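Local coordinates for prolyl-tRNA synthetase (Giardia lamblia ATCC 50803, PDB 3IAL), which probably joins L-proline to its cognate tRNA at the expense of ATP, and here holds the prolyl-adenylate intermediate in its class II synthetase core, at residues E493-E499 / A508-Y513. Residues are numbered along the deposited sequence; the frame is centred on the assembly and turned at random.
Sequences ENVLPGE and AVCYMY
Tyr511 reaches from its strand into the loop 493-499, and its hydroxyl donates a hydrogen bond to OE1 of Glu499, 2.6 Å away. The carboxylate stands steeply to the ring, 73° between the planes, and the hydroxyl meets OE1 from above the carboxylate plane. A tyrosine suits this place because its oxygen works both ways: OH also accepts a weak bond of 3.4 Å from Leu496 N. Val495 completes this close-packed part, lying obliquely against the ring; its CG2, anti to the backbone N, is 3.9 Å from Tyr511 CZ and 4.0 Å from Ala508 CB, a methyl small enough to sit close to the loop backbone. Beside it Ala508 N donates to Glu499 O at 2.9 Å. All this belongs to the C-terminal prolyl-tRNA synthetase domain, where strand 510-515 runs antiparallel to 459-464 and 485-489; Val509 and Cys510 together oppose Phe464 in a classic beta bulge. At the inner end Glu493 offers the syn lone pair of OE1 to Tyr513 OH at 2.6 Å. Arg461 forms a salt bridge with OE2 of Glu493, which would probably favour its ionised form, and a cation-pi contact with Tyr511. A water accepts from Tyr511 N at 3.0 Å. By contrast, the type II turn that returns Glu499 to the contact has an exposed corner at Pro497 and Gly498, where glycine accommodates the positive phi of 81°.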
ATOM      1  N   GLU B 493      -2.269  33.657  14.401  1.00 48.39           N
ATOM      2  CA  GLU B 493      -2.312  34.290  15.716  1.00 50.16           C
ATOM      3  C   GLU B 493      -1.862  35.731  15.567  1.00 52.20           C
ATOM      4  O   GLU B 493      -0.728  35.990  15.167  1.00 52.47           O
ATOM      5  CB  GLU B 493      -1.384  33.587  16.708  1.00 50.25           C
ATOM      6  CG  GLU B 493      -1.865  32.235  17.186  1.00 52.36           C
ATOM      7  CD  GLU B 493      -0.846  31.537  18.070  1.00 52.10           C
ATOM      8  OE1 GLU B 493      -0.745  30.297  17.994  1.00 52.08           O
ATOM      9  OE2 GLU B 493      -0.148  32.222  18.840  1.00 53.78           O
ATOM     10  N   ASN B 494      -2.736  36.674  15.893  1.00 54.17           N
ATOM     11  CA  ASN B 494      -2.386  38.088  15.749  1.00 55.84           C
ATOM     12  C   ASN B 494      -1.957  38.724  17.066  1.00 53.73           C
ATOM     13  O   ASN B 494      -2.631  38.589  18.086  1.00 50.33           O
ATOM     14  CB  ASN B 494      -3.515  38.879  15.076  1.00 57.49           C
ATOM     15  CG  ASN B 494      -3.199  39.206  13.623  1.00 60.22           C
ATOM     16  OD1 ASN B 494      -2.145  39.774  13.324  1.00 62.35           O
ATOM     17  ND2 ASN B 494      -4.105  38.848  12.715  1.00 61.48           N
ATOM     18  N   VAL B 495      -0.808  39.395  17.026  1.00 53.52           N
ATOM     19  CA  VAL B 495      -0.238  40.007  18.214  1.00 53.70           C
ATOM     20  C   VAL B 495      -1.057  41.227  18.610  1.00 53.81           C
ATOM     21  O   VAL B 495      -1.573  41.955  17.756  1.00 54.15           O
ATOM     22  CB  VAL B 495       1.251  40.394  18.018  1.00 54.23           C
ATOM     23  CG1 VAL B 495       1.406  41.482  16.959  1.00 55.57           C
ATOM     24  CG2 VAL B 495       1.862  40.844  19.340  1.00 54.78           C
ATOM     25  N   LEU B 496      -1.191  41.426  19.914  1.00 53.29           N
ATOM     26  CA  LEU B 496      -1.887  42.578  20.441  1.00 52.98           C
ATOM     27  C   LEU B 496      -1.003  43.796  20.201  1.00 50.82           C
ATOM     28  O   LEU B 496       0.212  43.708  20.342  1.00 50.43           O
ATOM     29  CB  LEU B 496      -2.164  42.387  21.933  1.00 54.35           C
ATOM     30  CG  LEU B 496      -3.045  41.176  22.273  1.00 56.88           C
ATOM     31  CD1 LEU B 496      -2.961  40.825  23.755  1.00 56.70           C
ATOM     32  CD2 LEU B 496      -4.487  41.450  21.850  1.00 57.88           C
ATOM     33  N   PRO B 497      -1.600  44.935  19.807  1.00 48.75           N
ATOM     34  CA  PRO B 497      -0.744  46.111  19.628  1.00 47.17           C
ATOM     35  C   PRO B 497      -0.105  46.533  20.952  1.00 45.67           C
ATOM     36  O   PRO B 497      -0.708  46.368  22.014  1.00 44.65           O
ATOM     37  CB  PRO B 497      -1.706  47.179  19.100  1.00 47.24           C
ATOM     38  CG  PRO B 497      -3.069  46.718  19.501  1.00 47.56           C
ATOM     39  CD  PRO B 497      -3.017  45.224  19.523  1.00 48.15           C
ATOM     40  N   GLY B 498       1.125  47.031  20.884  1.00 44.39           N
ATOM     41  CA  GLY B 498       1.836  47.482  22.075  1.00 43.27           C
ATOM     42  C   GLY B 498       2.504  46.388  22.891  1.00 42.35           C
ATOM     43  O   GLY B 498       3.154  46.678  23.893  1.00 42.28           O
ATOM     44  N   GLU B 499       2.361  45.132  22.476  1.00 41.16           N
ATOM     45  CA  GLU B 499       3.076  44.036  23.127  1.00 40.88           C
ATOM     46  C   GLU B 499       4.545  44.129  22.716  1.00 37.05           C
ATOM     47  O   GLU B 499       4.852  44.554  21.604  1.00 34.97           O
ATOM     48  CB  GLU B 499       2.465  42.683  22.747  1.00 43.47           C
ATOM     49  CG  GLU B 499       2.646  41.601  23.817  1.00 48.64           C
ATOM     50  CD  GLU B 499       1.580  40.514  23.781  1.00 51.42           C
ATOM     51  OE1 GLU B 499       0.645  40.589  22.954  1.00 52.94           O
ATOM     52  OE2 GLU B 499       1.674  39.583  24.605  1.00 55.07           O
ATOM     53  N   ALA B 508       6.685  43.849  19.403  1.00 32.59           N
ATOM     54  CA  ALA B 508       6.433  42.473  18.986  1.00 33.88           C
ATOM     55  C   ALA B 508       5.607  42.447  17.704  1.00 33.05           C
ATOM     56  O   ALA B 508       4.639  43.199  17.572  1.00 34.27           O
ATOM     57  CB  ALA B 508       5.721  41.699  20.088  1.00 31.86           C
ATOM     58  N   VAL B 509       5.998  41.585  16.766  1.00 31.45           N
ATOM     59  CA  VAL B 509       5.230  41.368  15.531  1.00 31.68           C
ATOM     60  C   VAL B 509       4.626  39.960  15.433  1.00 31.54           C
ATOM     61  O   VAL B 509       3.885  39.682  14.502  1.00 34.14           O
ATOM     62  CB  VAL B 509       6.091  41.620  14.266  1.00 31.97           C
ATOM     63  CG1 VAL B 509       6.650  43.028  14.275  1.00 31.27           C
ATOM     64  CG2 VAL B 509       7.223  40.595  14.159  1.00 29.73           C
ATOM     65  N   CYS B 510       4.942  39.078  16.382  1.00 31.28           N
ATOM     66  CA  CYS B 510       4.437  37.699  16.370  1.00 29.46           C
ATOM     67  C   CYS B 510       4.684  37.025  17.714  1.00 30.94           C
ATOM     68  O   CYS B 510       5.405  37.567  18.561  1.00 30.46           O
ATOM     69  CB  CYS B 510       5.140  36.882  15.281  1.00 29.71           C
ATOM     70  SG  CYS B 510       6.916  36.579  15.619  1.00 30.34           S
ATOM     71  N   TYR B 511       4.092  35.844  17.901  1.00 31.51           N
ATOM     72  CA  TYR B 511       4.448  34.961  19.014  1.00 32.61           C
ATOM     73  C   TYR B 511       5.256  33.791  18.469  1.00 33.02           C
ATOM     74  O   TYR B 511       4.752  32.986  17.683  1.00 32.37           O
ATOM     75  CB  TYR B 511       3.209  34.440  19.742  1.00 32.95           C
ATOM     76  CG  TYR B 511       2.301  35.534  20.230  1.00 37.34           C
ATOM     77  CD1 TYR B 511       2.577  36.227  21.406  1.00 40.69           C
ATOM     78  CD2 TYR B 511       1.164  35.886  19.511  1.00 41.48           C
ATOM     79  CE1 TYR B 511       1.741  37.250  21.849  1.00 43.57           C
ATOM     80  CE2 TYR B 511       0.323  36.893  19.944  1.00 41.22           C
ATOM     81  CZ  TYR B 511       0.615  37.573  21.109  1.00 43.87           C
ATOM     82  OH  TYR B 511      -0.229  38.570  21.521  1.00 48.45           O
ATOM     83  N   MET B 512       6.518  33.710  18.871  1.00 33.52           N
ATOM     84  CA  MET B 512       7.350  32.582  18.499  1.00 32.38           C
ATOM     85  C   MET B 512       7.121  31.453  19.487  1.00 33.44           C
ATOM     86  O   MET B 512       6.671  31.683  20.620  1.00 33.36           O
ATOM     87  CB  MET B 512       8.832  32.963  18.463  1.00 31.89           C
ATOM     88  CG  MET B 512       9.243  33.705  17.212  1.00 30.21           C
ATOM     89  SD  MET B 512       8.958  32.737  15.713  1.00 28.84           S
ATOM     90  CE  MET B 512       9.795  33.747  14.498  1.00 19.58           C
ATOM     91  N   TYR B 513       7.413  30.238  19.025  1.00 31.79           N
ATOM     92  CA  TYR B 513       7.389  29.040  19.843  1.00 32.60           C
ATOM     93  C   TYR B 513       8.761  28.393  19.836  1.00 34.14           C
ATOM     94  O   TYR B 513       9.330  28.114  18.770  1.00 33.88           O
ATOM     95  CB  TYR B 513       6.377  28.034  19.310  1.00 32.80           C
ATOM     96  CG  TYR B 513       4.935  28.443  19.465  1.00 29.45           C
ATOM     97  CD1 TYR B 513       4.143  27.896  20.461  1.00 29.22           C
ATOM     98  CD2 TYR B 513       4.356  29.352  18.592  1.00 30.52           C
ATOM     99  CE1 TYR B 513       2.814  28.250  20.596  1.00 32.49           C
ATOM    100  CE2 TYR B 513       3.028  29.716  18.715  1.00 32.25           C
ATOM    101  CZ  TYR B 513       2.258  29.154  19.714  1.00 33.44           C
ATOM    102  OH  TYR B 513       0.940  29.515  19.850  1.00 35.96           O
TER
HETATM  103  O   HOH W   1       2.417  35.124  15.569  1.00 29.36           O